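Local coordinates for protein carbohydrate binding family 6 (Clostridium thermocellum, PDB 5A8C) that probably hydrolyses terminal alpha-L-arabinofuranosyl residues from arabinose-containing polysaccharides, as a five-bladed beta-propeller glycoside hydrolase of family 43, at residues A[35-40]-A[51-56]; A[42-47]-A[272-277]; A[110-115]-A[128-133]; A[221-226]-A[237-242]. One frame throughout, in Å; residues are numbered along the deposited sequence.

In the fold
All four contacts belong to one five-bladed beta-propeller, and they sample its blades in different ways. Contacts 1, 3 and 4 each pair the two strands of an antiparallel hairpin within a blade, whereas contact 2 joins strands 36-45 and 270-274 of different sheets by side chains. Contacts 1 and 4 are buried: the first is rich in polar atoms around Asp39, which meets a bound Tris molecule, while the second is dominated by aromatic rings and methionines. Contact 3 is partly buried and contact 2 lies at the surface. Contacts 1 and 2 share strand 36-45; Tyr45 of contact 2 packs on Phe113 and Pro132 of contact 3, and Tyr52 of contact 1 reaches the same Pro132.

Contact 1: A[35-40]-A[51-56]; sequences RFTADP and IYCSHD
Ala38 and Ser54 hold the backbones together as an antiparallel hydrogen-bonded pair, Ala38 N donating to Ser54 O at 2.9 Å; the return bond from Ser54 N to Ala38 O is weak. Two residues earlier, Phe36 O draws two donors. His55 ND1 reaches it at 3.3 Å along a nearly straight path (168°), with the oxygen lying in the imidazole plane, and the backbone N of Asp56 adds a weak bond. A water joins Phe36 N to Asp56 O. The His55 ring owes its position to a first torsion of 172°, which sets CG opposite the backbone N, and its CE1 meets Arg35 CB at 3.9 Å. The guanidinium end of Arg35 continues past the ring to salt bridges with Asp84 and Glu87.

These strands, 36-45 and 48-56, form a beta hairpin in one blade of the five-bladed propeller of family 43, and the first turns a corner at Asp39. There Ser54 OG donates to Asp39 OD2 at 2.7 Å, and OD2 accepts with its anti lone pair, the one facing away from OD1. The same OD2 hydrogen-bonds a bound Tris molecule, so Ser54 probably helps to position a carboxylate at what is likely a pocket.

Apolar contacts fill in beside the corner. Pro40 CB rests 3.7 Å from Ile51 CG2 and 4.0 Å from Cys53 SG, while Cys53 CB packs against Thr37 CB at 3.7 Å.

Contact 2: A[42-47]-A[272-277]; sequences AVVYNG and VEYKGN
Tyr274 reaches across to Val44 and Gly47, and its side chain spans much of the contact. At the root, CB comes within 4.1 Å of Val44 CG2. A first torsion of 178° puts CG opposite the backbone N, and from there CD1 meets both branches of the valine, CG2 at 3.6 Å and CG1 at 3.9 Å; the two side chains run roughly perpendicular. Farther along, CE1 passes 3.6 Å from Gly47 O. At the tip, OH donates to that same Gly47 O at 2.7 Å, approaching 30° out of the carbonyl plane. The chain of Lys275 lies over one face of the ring, with CG above its centre, and NZ makes a weak bond to Tyr274 OH. A water joins Lys275 NZ to Gly47 O.

Near the start of both segments Ala42 CB touches Val272 CG1 at 4.0 Å. Strands 36-45 and 270-274 come from different sheets of the propeller; their short pieces 42-45 and 272-274 run 28° from parallel, with axes 7.4 Å apart at closest. Here the blades are joined by side chains: methyl groups and a tyrosine ring make an apolar seam, and one phenol closes its outer end by gripping a turn carbonyl that also accepts a hydrogen bond from a water.

Contact 3: A[110-115]-A[128-133]; sequences NNKFYL and VSDSPT
The end of the hairpin formed by strands 112-118 and 124-129 is where Phe113 settles beside Pro132, which follows the second strand. Pro132 CB stands 4.0 Å from the ring centroid and only 19° off its normal, a CH-pi contact over one face, and Pro132 N lies above the same face nearer the rim. Pro132 CD approaches CE1 of Phe113 at 3.6 Å. Ser129 O and Asp130 O meet this ring at its edge, in plane. Beyond the segments, Tyr108 stacks on the Phe113 ring and Tyr45 meets it edge-to-face.

In this propeller blade Phe113 and Ser129 are an antiparallel hydrogen-bonded pair: Phe113 N donates to Ser129 O at 2.9 Å, and Ser129 N returns a bond to Phe113 O at 3.0 Å. Past the strand, two successive ST turns shape the chain, Ser129 OG accepting from Ser131 N and Ser131 OG from Thr133 N.

On the face bearing Tyr114 and Val128, the two side chains run side by side, with Tyr114 CD1 3.8 Å from Val128 CG2. Asn110 ND2 secures the tip of that tyrosine, donating to Tyr114 OH almost straight (178°). Toward solvent, one water bridges Asn111 O and Asp130 O, donating to each at 2.7 Å.

Contact 4: A[221-226]-A[237-242]; sequences KYYFSY and IEYMMS
Tyr223 and Met241 form the apolar centre on one face of this hairpin, built from strands 221-228 and 237-242 in a blade of the five-bladed propeller. Their side chains run alongside each other. The methionine sulfur sits 4.6 Å from the Tyr223 ring centroid and 48° off its normal, an oblique Met-aromatic contact. A bend at the last torsion of Met241 (chi3 70°) brings CE to 3.7 Å from Tyr223 CE2. The same side of the Tyr223 ring also meets Tyr239 at its edge, CD2 to CD2 at 4.0 Å. The opposite face of the sheet holds Phe224 and Met240, again side by side, with Met240 CE 3.8 Å from Phe224 CD2.

Farther along that second face, Tyr226 lays its ring over Glu238 CB, which lies 4.0 Å from CZ; ring and carboxylate planes are only 19° apart. The acid end of Glu238 goes on to Arg208, in a salt bridge, and to Tyr251 and Ser228, so the buried carboxylate, probably charged, has several polar partners.

Between the faces, three antiparallel hydrogen-bonded pairs join the backbones: Tyr222 with Ser242, Phe224 with Met240 and Tyr226 with Glu238. At the polar edge Lys221 sends NZ to a salt bridge with Asp243, and its CG brushes Met241 CE on the way. Beside it, Tyr222 N donates to Ser242 O at 2.9 Å, and the same oxygen lies in the plane of the Tyr222 ring, 3.6 Å from CD1.

Contact 1: A[35-40]-A[51-56]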
loop_
_atom_site.group_PDB
_atom_site.type_symbol
_atom_site.label_atom_id
_atom_site.label_comp_id
_atom_site.label_asym_id
_atom_site.label_seq_id
_atom_site.Cartn_x
_atom_site.Cartn_y
_atom_site.Cartn_z
ATOM N N ARG A 35 1.275 12.455 -13.793
ATOM C CA ARG A 35 0.280 11.455 -14.020
ATOM C C ARG A 35 -0.387 11.203 -12.687
ATOM O O ARG A 35 0.198 11.495 -11.653
ATOM C CB ARG A 35 0.905 10.167 -14.591
ATOM C CG ARG A 35 1.566 10.351 -15.941
ATOM C CD ARG A 35 2.277 9.135 -16.510
ATOM N NE ARG A 35 3.221 8.550 -15.587
ATOM C CZ ARG A 35 4.372 9.086 -15.218
ATOM N NH1 ARG A 35 4.804 10.246 -15.684
ATOM N NH2 ARG A 35 5.124 8.456 -14.357
ATOM N N PHE A 36 -1.595 10.631 -12.704
ATOM C CA PHE A 36 -2.310 10.387 -11.448
ATOM C C PHE A 36 -1.798 9.113 -10.763
ATOM O O PHE A 36 -1.484 8.112 -11.421
ATOM C CB PHE A 36 -3.819 10.325 -11.747
ATOM C CG PHE A 36 -4.359 11.637 -12.259
ATOM C CD1 PHE A 36 -4.455 12.713 -11.388
ATOM C CD2 PHE A 36 -4.732 11.796 -13.580
ATOM C CE1 PHE A 36 -4.908 13.942 -11.856
ATOM C CE2 PHE A 36 -5.164 13.040 -14.045
ATOM C CZ PHE A 36 -5.263 14.093 -13.174
ATOM N N THR A 37 -1.725 9.189 -9.438
ATOM C CA THR A 37 -1.108 8.142 -8.617
ATOM C C THR A 37 -1.916 7.945 -7.358
ATOM O O THR A 37 -2.472 8.883 -6.776
ATOM C CB THR A 37 0.342 8.567 -8.206
ATOM O OG1 THR A 37 0.389 9.858 -7.615
ATOM C CG2 THR A 37 1.276 8.492 -9.414
ATOM N N ALA A 38 -1.945 6.686 -6.878
ATOM C CA ALA A 38 -2.752 6.323 -5.716
ATOM C C ALA A 38 -2.091 5.170 -4.952
ATOM O O ALA A 38 -1.159 4.513 -5.440
ATOM C CB ALA A 38 -4.147 5.879 -6.141
ATOM N N ASP A 39 -2.587 4.957 -3.746
ATOM C CA ASP A 39 -2.255 3.699 -3.003
ATOM C C ASP A 39 -0.763 3.480 -2.832
ATOM O O ASP A 39 -0.226 2.414 -3.142
ATOM C CB ASP A 39 -2.867 2.478 -3.707
ATOM C CG ASP A 39 -4.304 2.660 -4.090
ATOM O OD1 ASP A 39 -5.080 3.241 -3.321
ATOM O OD2 ASP A 39 -4.662 2.120 -5.204
ATOM N N PRO A 40 -0.030 4.505 -2.369
ATOM C CA PRO A 40 1.426 4.387 -2.337
ATOM C C PRO A 40 1.975 3.328 -1.397
ATOM O O PRO A 40 1.388 3.071 -0.316
ATOM C CB PRO A 40 1.853 5.770 -1.893
ATOM C CG PRO A 40 0.716 6.270 -1.049
ATOM C CD PRO A 40 -0.498 5.775 -1.793
ATOM N N ILE A 51 8.859 5.682 -3.931
ATOM C CA ILE A 51 7.400 5.500 -3.735
ATOM C C ILE A 51 6.832 4.868 -4.997
ATOM O O ILE A 51 7.094 5.341 -6.112
ATOM C CB ILE A 51 6.694 6.843 -3.441
ATOM C CG1 ILE A 51 7.298 7.548 -2.229
ATOM C CG2 ILE A 51 5.218 6.556 -3.184
ATOM C CD1 ILE A 51 6.696 8.925 -1.968
ATOM N N TYR A 52 6.089 3.770 -4.789
ATOM C CA TYR A 52 5.435 3.043 -5.862
ATOM C C TYR A 52 3.944 3.238 -5.692
ATOM O O TYR A 52 3.429 3.067 -4.567
ATOM C CB TYR A 52 5.778 1.523 -5.747
ATOM C CG TYR A 52 7.237 1.253 -5.873
ATOM C CD1 TYR A 52 8.104 1.472 -4.794
ATOM C CD2 TYR A 52 7.812 0.830 -7.050
ATOM C CE1 TYR A 52 9.444 1.246 -4.898
ATOM C CE2 TYR A 52 9.165 0.597 -7.175
ATOM C CZ TYR A 52 9.994 0.831 -6.094
ATOM O OH TYR A 52 11.345 0.621 -6.146
ATOM N N CYS A 53 3.231 3.475 -6.781
ATOM C CA CYS A 53 1.827 3.832 -6.705
ATOM C C CYS A 53 1.032 3.090 -7.779
ATOM O O CYS A 53 1.521 2.854 -8.883
ATOM C CB CYS A 53 1.589 5.320 -6.956
ATOM S SG CYS A 53 2.401 6.398 -5.768
ATOM N N SER A 54 -0.231 2.802 -7.469
ATOM C CA SER A 54 -1.198 2.550 -8.533
ATOM C C SER A 54 -1.152 3.704 -9.526
ATOM O O SER A 54 -1.264 4.857 -9.084
ATOM C CB SER A 54 -2.607 2.542 -7.929
ATOM O OG SER A 54 -2.816 1.447 -7.074
ATOM N N HIS A 55 -0.990 3.436 -10.811
ATOM C CA HIS A 55 -1.121 4.499 -11.820
ATOM C C HIS A 55 -2.591 4.618 -12.226
ATOM O O HIS A 55 -3.132 3.717 -12.866
ATOM C CB HIS A 55 -0.282 4.183 -13.002
ATOM C CG HIS A 55 -0.488 5.122 -14.169
ATOM N ND1 HIS A 55 -0.776 6.467 -14.189
ATOM C CD2 HIS A 55 -0.440 4.741 -15.463
ATOM C CE1 HIS A 55 -0.898 6.855 -15.469
ATOM N NE2 HIS A 55 -0.680 5.824 -16.254
ATOM N N ASP A 56 -3.267 5.660 -11.746
ATOM C CA ASP A 56 -4.615 5.970 -12.170
ATOM C C ASP A 56 -4.549 6.506 -13.596
ATOM O O ASP A 56 -4.078 7.628 -13.803
ATOM C CB ASP A 56 -5.274 7.041 -11.257
ATOM C CG ASP A 56 -5.928 6.523 -9.997
ATOM O OD1 ASP A 56 -6.285 5.328 -9.901
ATOM O OD2 ASP A 56 -6.154 7.401 -9.108
HETATM O O HOH W 1 -2.504 9.380 -15.224
#

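Contact 2: A[42-47]-A[272-277]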
loop_
_atom_site.group_PDB
_atom_site.type_symbol
_atom_site.label_atom_id
_atom_site.label_comp_id
_atom_site.label_asym_id
_atom_site.label_seq_id
_atom_site.Cartn_x
_atom_site.Cartn_y
_atom_site.Cartn_z
ATOM N N ALA A 42 6.269 2.448 -0.053
ATOM C CA ALA A 42 7.591 3.081 -0.086
ATOM C C ALA A 42 8.679 2.190 0.435
ATOM O O ALA A 42 8.477 1.388 1.348
ATOM C CB ALA A 42 7.585 4.385 0.694
ATOM N N VAL A 43 9.892 2.354 -0.103
ATOM C CA VAL A 43 11.072 1.670 0.394
ATOM C C VAL A 43 12.258 2.603 0.307
ATOM O O VAL A 43 12.334 3.451 -0.599
ATOM C CB VAL A 43 11.338 0.333 -0.354
ATOM C CG1 VAL A 43 11.939 0.554 -1.731
ATOM C CG2 VAL A 43 12.216 -0.604 0.442
ATOM N N VAL A 44 13.208 2.413 1.197
ATOM C CA VAL A 44 14.462 3.167 1.185
ATOM C C VAL A 44 15.561 2.272 0.614
ATOM O O VAL A 44 15.692 1.092 1.010
ATOM C CB VAL A 44 14.820 3.627 2.611
ATOM C CG1 VAL A 44 16.156 4.334 2.637
ATOM C CG2 VAL A 44 13.722 4.540 3.128
ATOM N N TYR A 45 16.331 2.811 -0.314
ATOM C CA TYR A 45 17.411 2.069 -0.937
ATOM C C TYR A 45 18.482 3.058 -1.349
ATOM O O TYR A 45 18.202 4.039 -2.046
ATOM C CB TYR A 45 16.912 1.276 -2.160
ATOM C CG TYR A 45 17.978 0.679 -3.013
ATOM C CD1 TYR A 45 18.735 -0.388 -2.589
ATOM C CD2 TYR A 45 18.259 1.198 -4.263
ATOM C CE1 TYR A 45 19.708 -0.940 -3.404
ATOM C CE2 TYR A 45 19.212 0.652 -5.079
ATOM C CZ TYR A 45 19.947 -0.402 -4.649
ATOM O OH TYR A 45 20.868 -0.949 -5.482
ATOM N N ASN A 46 19.728 2.777 -0.962
ATOM C CA ASN A 46 20.888 3.589 -1.351
ATOM C C ASN A 46 20.682 5.067 -1.163
ATOM O O ASN A 46 21.006 5.886 -2.025
ATOM C CB ASN A 46 21.329 3.150 -2.737
ATOM C CG ASN A 46 22.267 1.917 -2.684
ATOM O OD1 ASN A 46 22.532 1.352 -1.607
ATOM N ND2 ASN A 46 22.662 1.432 -3.840
ATOM N N GLY A 47 20.104 5.416 -0.022
ATOM C CA GLY A 47 19.956 6.781 0.371
ATOM C C GLY A 47 18.749 7.498 -0.197
ATOM O O GLY A 47 18.586 8.668 0.114
ATOM N N VAL A 272 6.675 4.658 6.635
ATOM C CA VAL A 272 8.047 4.351 6.309
ATOM C C VAL A 272 8.976 5.262 7.115
ATOM O O VAL A 272 8.690 6.438 7.321
ATOM C CB VAL A 272 8.304 4.507 4.755
ATOM C CG1 VAL A 272 8.122 5.956 4.284
ATOM C CG2 VAL A 272 9.653 3.983 4.330
ATOM N N GLU A 273 10.121 4.714 7.503
ATOM C CA GLU A 273 11.180 5.485 8.178
ATOM C C GLU A 273 12.234 5.852 7.137
ATOM O O GLU A 273 12.652 5.020 6.318
ATOM C CB GLU A 273 11.811 4.658 9.279
ATOM C CG GLU A 273 12.729 5.481 10.163
ATOM C CD GLU A 273 13.433 4.702 11.238
ATOM O OE1 GLU A 273 13.408 3.456 11.237
ATOM O OE2 GLU A 273 14.051 5.391 12.093
ATOM N N TYR A 274 12.659 7.116 7.148
ATOM C CA TYR A 274 13.677 7.586 6.191
ATOM C C TYR A 274 14.542 8.601 6.891
ATOM O O TYR A 274 14.024 9.613 7.404
ATOM C CB TYR A 274 13.008 8.178 4.948
ATOM C CG TYR A 274 13.976 8.752 3.902
ATOM C CD1 TYR A 274 14.999 7.950 3.364
ATOM C CD2 TYR A 274 13.897 10.063 3.493
ATOM C CE1 TYR A 274 15.839 8.420 2.383
ATOM C CE2 TYR A 274 14.723 10.526 2.493
ATOM C CZ TYR A 274 15.729 9.720 1.979
ATOM O OH TYR A 274 16.551 10.246 1.001
ATOM N N LYS A 275 15.832 8.297 7.007
ATOM C CA LYS A 275 16.809 9.197 7.626
ATOM C C LYS A 275 16.374 9.598 9.032
ATOM O O LYS A 275 16.498 10.755 9.423
ATOM C CB LYS A 275 17.113 10.378 6.725
ATOM C CG LYS A 275 17.819 9.940 5.429
ATOM C CD LYS A 275 18.074 11.070 4.465
ATOM C CE LYS A 275 18.934 10.623 3.284
ATOM N NZ LYS A 275 19.130 11.718 2.251
ATOM N N GLY A 276 15.924 8.618 9.792
ATOM C CA GLY A 276 15.636 8.802 11.190
ATOM C C GLY A 276 14.313 9.453 11.526
ATOM O O GLY A 276 14.035 9.650 12.708
ATOM N N ASN A 277 13.505 9.801 10.522
ATOM C CA ASN A 277 12.170 10.340 10.710
ATOM C C ASN A 277 11.159 9.370 10.077
ATOM O O ASN A 277 11.515 8.567 9.248
ATOM C CB ASN A 277 12.057 11.699 10.048
ATOM C CG ASN A 277 12.981 12.712 10.658
ATOM O OD1 ASN A 277 13.914 13.222 9.995
ATOM N ND2 ASN A 277 12.823 12.948 11.912
HETATM O O HOH W 2 20.783 10.405 0.553
#

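Contact 3: A[110-115]-A[128-133]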
loop_
_atom_site.group_PDB
_atom_site.type_symbol
_atom_site.label_atom_id
_atom_site.label_comp_id
_atom_site.label_asym_id
_atom_site.label_seq_id
_atom_site.Cartn_x
_atom_site.Cartn_y
_atom_site.Cartn_z
ATOM N N ASN A 110 17.296 -9.721 -0.160
ATOM C CA ASN A 110 18.145 -10.535 -1.049
ATOM C C ASN A 110 18.776 -9.698 -2.128
ATOM O O ASN A 110 19.108 -10.242 -3.174
ATOM C CB ASN A 110 17.357 -11.717 -1.726
ATOM C CG ASN A 110 16.489 -12.517 -0.754
ATOM O OD1 ASN A 110 16.961 -12.816 0.363
ATOM N ND2 ASN A 110 15.233 -12.870 -1.169
ATOM N N ASN A 111 18.959 -8.416 -1.890
ATOM C CA ASN A 111 19.467 -7.496 -2.874
ATOM C C ASN A 111 18.613 -7.473 -4.156
ATOM O O ASN A 111 19.108 -7.143 -5.252
ATOM C CB ASN A 111 20.918 -7.751 -3.222
ATOM C CG ASN A 111 21.595 -6.567 -3.840
ATOM O OD1 ASN A 111 21.318 -5.408 -3.503
ATOM N ND2 ASN A 111 22.493 -6.845 -4.715
ATOM N N LYS A 112 17.318 -7.683 -3.997
ATOM C CA LYS A 112 16.329 -7.629 -5.069
ATOM C C LYS A 112 15.125 -6.861 -4.551
ATOM O O LYS A 112 14.964 -6.619 -3.346
ATOM C CB LYS A 112 15.903 -9.034 -5.540
ATOM C CG LYS A 112 17.041 -9.798 -6.198
ATOM C CD LYS A 112 16.666 -11.229 -6.622
ATOM C CE LYS A 112 17.944 -12.047 -6.762
ATOM N NZ LYS A 112 18.578 -12.248 -5.436
ATOM N N PHE A 113 14.257 -6.490 -5.479
ATOM C CA PHE A 113 13.056 -5.745 -5.197
ATOM C C PHE A 113 11.846 -6.594 -5.585
ATOM O O PHE A 113 11.778 -7.118 -6.696
ATOM C CB PHE A 113 13.042 -4.430 -5.990
ATOM C CG PHE A 113 14.186 -3.518 -5.588
ATOM C CD1 PHE A 113 15.433 -3.709 -6.149
ATOM C CD2 PHE A 113 14.015 -2.608 -4.593
ATOM C CE1 PHE A 113 16.528 -2.958 -5.721
ATOM C CE2 PHE A 113 15.111 -1.826 -4.164
ATOM C CZ PHE A 113 16.363 -2.047 -4.738
ATOM N N TYR A 114 10.928 -6.718 -4.623
ATOM C CA TYR A 114 9.727 -7.528 -4.780
ATOM C C TYR A 114 8.534 -6.606 -4.679
ATOM O O TYR A 114 8.371 -5.888 -3.675
ATOM C CB TYR A 114 9.656 -8.610 -3.667
ATOM C CG TYR A 114 10.833 -9.524 -3.749
ATOM C CD1 TYR A 114 10.807 -10.637 -4.596
ATOM C CD2 TYR A 114 11.997 -9.299 -3.017
ATOM C CE1 TYR A 114 11.911 -11.443 -4.743
ATOM C CE2 TYR A 114 13.100 -10.121 -3.151
ATOM C CZ TYR A 114 13.038 -11.220 -3.987
ATOM O OH TYR A 114 14.148 -12.027 -4.048
ATOM N N LEU A 115 7.743 -6.569 -5.742
ATOM C CA LEU A 115 6.617 -5.672 -5.912
ATOM C C LEU A 115 5.356 -6.523 -6.015
ATOM O O LEU A 115 5.130 -7.171 -7.019
ATOM C CB LEU A 115 6.862 -4.854 -7.180
ATOM C CG LEU A 115 5.882 -3.754 -7.499
ATOM C CD1 LEU A 115 5.968 -2.623 -6.463
ATOM C CD2 LEU A 115 6.199 -3.155 -8.889
ATOM N N VAL A 128 9.443 -8.968 -9.789
ATOM C CA VAL A 128 10.785 -8.918 -9.236
ATOM C C VAL A 128 11.671 -8.100 -10.169
ATOM O O VAL A 128 11.559 -8.183 -11.386
ATOM C CB VAL A 128 11.353 -10.364 -9.079
ATOM C CG1 VAL A 128 12.704 -10.374 -8.383
ATOM C CG2 VAL A 128 10.365 -11.254 -8.321
ATOM N N SER A 129 12.631 -7.408 -9.563
ATOM C CA SER A 129 13.693 -6.728 -10.318
ATOM C C SER A 129 14.933 -6.654 -9.473
ATOM O O SER A 129 14.882 -6.571 -8.265
ATOM C CB SER A 129 13.269 -5.303 -10.690
ATOM O OG SER A 129 14.256 -4.688 -11.546
ATOM N N ASP A 130 16.088 -6.588 -10.147
ATOM C CA ASP A 130 17.335 -6.249 -9.438
ATOM C C ASP A 130 17.505 -4.750 -9.232
ATOM O O ASP A 130 18.389 -4.349 -8.515
ATOM C CB ASP A 130 18.554 -6.753 -10.223
ATOM C CG ASP A 130 18.646 -8.214 -10.369
ATOM O OD1 ASP A 130 18.113 -8.961 -9.609
ATOM O OD2 ASP A 130 19.437 -8.625 -11.259
ATOM N N SER A 131 16.663 -3.949 -9.863
ATOM C CA SER A 131 16.726 -2.493 -9.776
ATOM C C SER A 131 15.456 -1.966 -9.150
ATOM O O SER A 131 14.371 -2.480 -9.423
ATOM C CB SER A 131 16.779 -1.905 -11.174
ATOM O OG SER A 131 16.554 -0.517 -11.199
ATOM N N PRO A 132 15.551 -0.894 -8.337
ATOM C CA PRO A 132 14.333 -0.300 -7.817
ATOM C C PRO A 132 13.405 0.208 -8.871
ATOM O O PRO A 132 12.215 0.408 -8.633
ATOM C CB PRO A 132 14.832 0.804 -6.896
ATOM C CG PRO A 132 16.185 1.188 -7.488
ATOM C CD PRO A 132 16.753 -0.117 -7.957
ATOM N N THR A 133 13.938 0.509 -10.068
ATOM C CA THR A 133 13.152 1.094 -11.116
ATOM C C THR A 133 12.841 0.147 -12.244
ATOM O O THR A 133 12.332 0.536 -13.310
ATOM C CB THR A 133 13.791 2.382 -11.607
ATOM O OG1 THR A 133 15.100 2.085 -12.074
ATOM C CG2 THR A 133 13.831 3.409 -10.501
HETATM O O HOH W 3 20.259 -5.212 -6.723
HETATM O O HOH W 4 20.381 -8.804 -7.149
#

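Contact 4: A[221-226]-A[237-242]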
loop_
_atom_site.group_PDB
_atom_site.type_symbol
_atom_site.label_atom_id
_atom_site.label_comp_id
_atom_site.label_asym_id
_atom_site.label_seq_id
_atom_site.Cartn_x
_atom_site.Cartn_y
_atom_site.Cartn_z
ATOM N N LYS A 221 7.064 -3.487 18.889
ATOM C CA LYS A 221 5.655 -3.556 18.652
ATOM C C LYS A 221 5.362 -3.709 17.177
ATOM O O LYS A 221 6.029 -3.090 16.330
ATOM C CB LYS A 221 4.909 -2.321 19.213
ATOM C CG LYS A 221 4.877 -2.196 20.703
ATOM C CD LYS A 221 3.928 -3.178 21.388
ATOM C CE LYS A 221 3.821 -2.910 22.885
ATOM N NZ LYS A 221 2.882 -3.853 23.552
ATOM N N TYR A 222 4.326 -4.490 16.874
ATOM C CA TYR A 222 3.788 -4.652 15.535
ATOM C C TYR A 222 2.589 -3.739 15.390
ATOM O O TYR A 222 1.736 -3.661 16.281
ATOM C CB TYR A 222 3.350 -6.111 15.325
ATOM C CG TYR A 222 4.494 -7.080 15.384
ATOM C CD1 TYR A 222 4.885 -7.656 16.627
ATOM C CD2 TYR A 222 5.183 -7.469 14.243
ATOM C CE1 TYR A 222 5.907 -8.547 16.677
ATOM C CE2 TYR A 222 6.216 -8.418 14.330
ATOM C CZ TYR A 222 6.557 -8.981 15.546
ATOM O OH TYR A 222 7.546 -9.910 15.656
ATOM N N TYR A 223 2.526 -3.022 14.249
ATOM C CA TYR A 223 1.480 -2.060 13.966
ATOM C C TYR A 223 0.731 -2.524 12.736
ATOM O O TYR A 223 1.286 -2.527 11.632
ATOM C CB TYR A 223 2.102 -0.677 13.677
ATOM C CG TYR A 223 2.793 -0.051 14.875
ATOM C CD1 TYR A 223 4.071 -0.464 15.240
ATOM C CD2 TYR A 223 2.196 0.954 15.596
ATOM C CE1 TYR A 223 4.714 0.089 16.350
ATOM C CE2 TYR A 223 2.834 1.547 16.705
ATOM C CZ TYR A 223 4.058 1.091 17.066
ATOM O OH TYR A 223 4.749 1.629 18.153
ATOM N N PHE A 224 -0.533 -2.951 12.913
ATOM C CA PHE A 224 -1.389 -3.300 11.801
ATOM C C PHE A 224 -2.247 -2.072 11.504
ATOM O O PHE A 224 -3.068 -1.668 12.317
ATOM C CB PHE A 224 -2.292 -4.495 12.127
ATOM C CG PHE A 224 -3.182 -4.840 10.970
ATOM C CD1 PHE A 224 -2.704 -5.698 9.973
ATOM C CD2 PHE A 224 -4.437 -4.317 10.830
ATOM C CE1 PHE A 224 -3.512 -5.998 8.891
ATOM C CE2 PHE A 224 -5.214 -4.610 9.716
ATOM C CZ PHE A 224 -4.733 -5.459 8.755
ATOM N N SER A 225 -1.989 -1.454 10.354
ATOM C CA SER A 225 -2.738 -0.258 9.937
ATOM C C SER A 225 -3.546 -0.572 8.683
ATOM O O SER A 225 -3.232 -1.535 7.955
ATOM C CB SER A 225 -1.824 0.943 9.792
ATOM O OG SER A 225 -0.797 0.720 8.848
ATOM N N TYR A 226 -4.586 0.198 8.442
ATOM C CA TYR A 226 -5.549 -0.170 7.426
ATOM C C TYR A 226 -6.475 0.987 7.138
ATOM O O TYR A 226 -6.570 1.941 7.952
ATOM C CB TYR A 226 -6.365 -1.383 7.855
ATOM C CG TYR A 226 -7.180 -1.191 9.114
ATOM C CD1 TYR A 226 -6.603 -1.297 10.374
ATOM C CD2 TYR A 226 -8.525 -0.893 9.050
ATOM C CE1 TYR A 226 -7.357 -1.134 11.520
ATOM C CE2 TYR A 226 -9.304 -0.731 10.193
ATOM C CZ TYR A 226 -8.714 -0.861 11.442
ATOM O OH TYR A 226 -9.454 -0.779 12.614
ATOM N N ILE A 237 -7.484 6.082 8.003
ATOM C CA ILE A 237 -6.397 5.141 8.251
ATOM C C ILE A 237 -6.333 4.936 9.762
ATOM O O ILE A 237 -6.095 5.894 10.510
ATOM C CB ILE A 237 -5.055 5.621 7.699
ATOM C CG1 ILE A 237 -5.128 6.011 6.239
ATOM C CG2 ILE A 237 -3.992 4.552 7.965
ATOM C CD1 ILE A 237 -5.694 4.949 5.286
ATOM N N GLU A 238 -6.605 3.710 10.178
ATOM C CA GLU A 238 -6.686 3.348 11.590
ATOM C C GLU A 238 -5.708 2.234 11.863
ATOM O O GLU A 238 -5.051 1.723 10.956
ATOM C CB GLU A 238 -8.118 3.009 11.970
ATOM C CG GLU A 238 -9.085 4.088 11.455
ATOM C CD GLU A 238 -10.494 4.062 12.003
ATOM O OE1 GLU A 238 -10.682 3.700 13.189
ATOM O OE2 GLU A 238 -11.412 4.447 11.286
ATOM N N TYR A 239 -5.522 1.876 13.154
ATOM C CA TYR A 239 -4.494 0.897 13.453
ATOM C C TYR A 239 -4.718 0.202 14.782
ATOM O O TYR A 239 -5.449 0.655 15.662
ATOM C CB TYR A 239 -3.077 1.514 13.404
ATOM C CG TYR A 239 -2.681 2.328 14.621
ATOM C CD1 TYR A 239 -3.355 3.517 14.939
ATOM C CD2 TYR A 239 -1.668 1.933 15.456
ATOM C CE1 TYR A 239 -3.016 4.247 16.049
ATOM C CE2 TYR A 239 -1.310 2.662 16.584
ATOM C CZ TYR A 239 -1.975 3.845 16.846
ATOM O OH TYR A 239 -1.636 4.525 17.998
ATOM N N MET A 240 -3.990 -0.916 14.869
ATOM C CA MET A 240 -3.898 -1.761 16.050
ATOM C C MET A 240 -2.446 -2.036 16.369
ATOM O O MET A 240 -1.597 -1.986 15.466
ATOM C CB MET A 240 -4.596 -3.097 15.834
ATOM C CG MET A 240 -5.989 -3.044 15.257
ATOM S SD MET A 240 -6.819 -4.644 15.210
ATOM C CE MET A 240 -5.857 -5.570 14.135
ATOM N N MET A 241 -2.151 -2.410 17.607
ATOM C CA MET A 241 -0.808 -2.783 18.029
ATOM C C MET A 241 -0.822 -4.140 18.695
ATOM O O MET A 241 -1.811 -4.514 19.361
ATOM C CB MET A 241 -0.231 -1.765 19.021
ATOM C CG MET A 241 0.091 -0.435 18.376
ATOM S SD MET A 241 0.503 0.878 19.543
ATOM C CE MET A 241 2.070 0.292 20.121
ATOM N N SER A 242 0.319 -4.842 18.600
ATOM C CA SER A 242 0.484 -6.143 19.254
ATOM C C SER A 242 1.934 -6.372 19.588
ATOM O O SER A 242 2.837 -5.800 18.961
ATOM C CB SER A 242 0.027 -7.256 18.328
ATOM O OG SER A 242 0.150 -8.517 19.010
#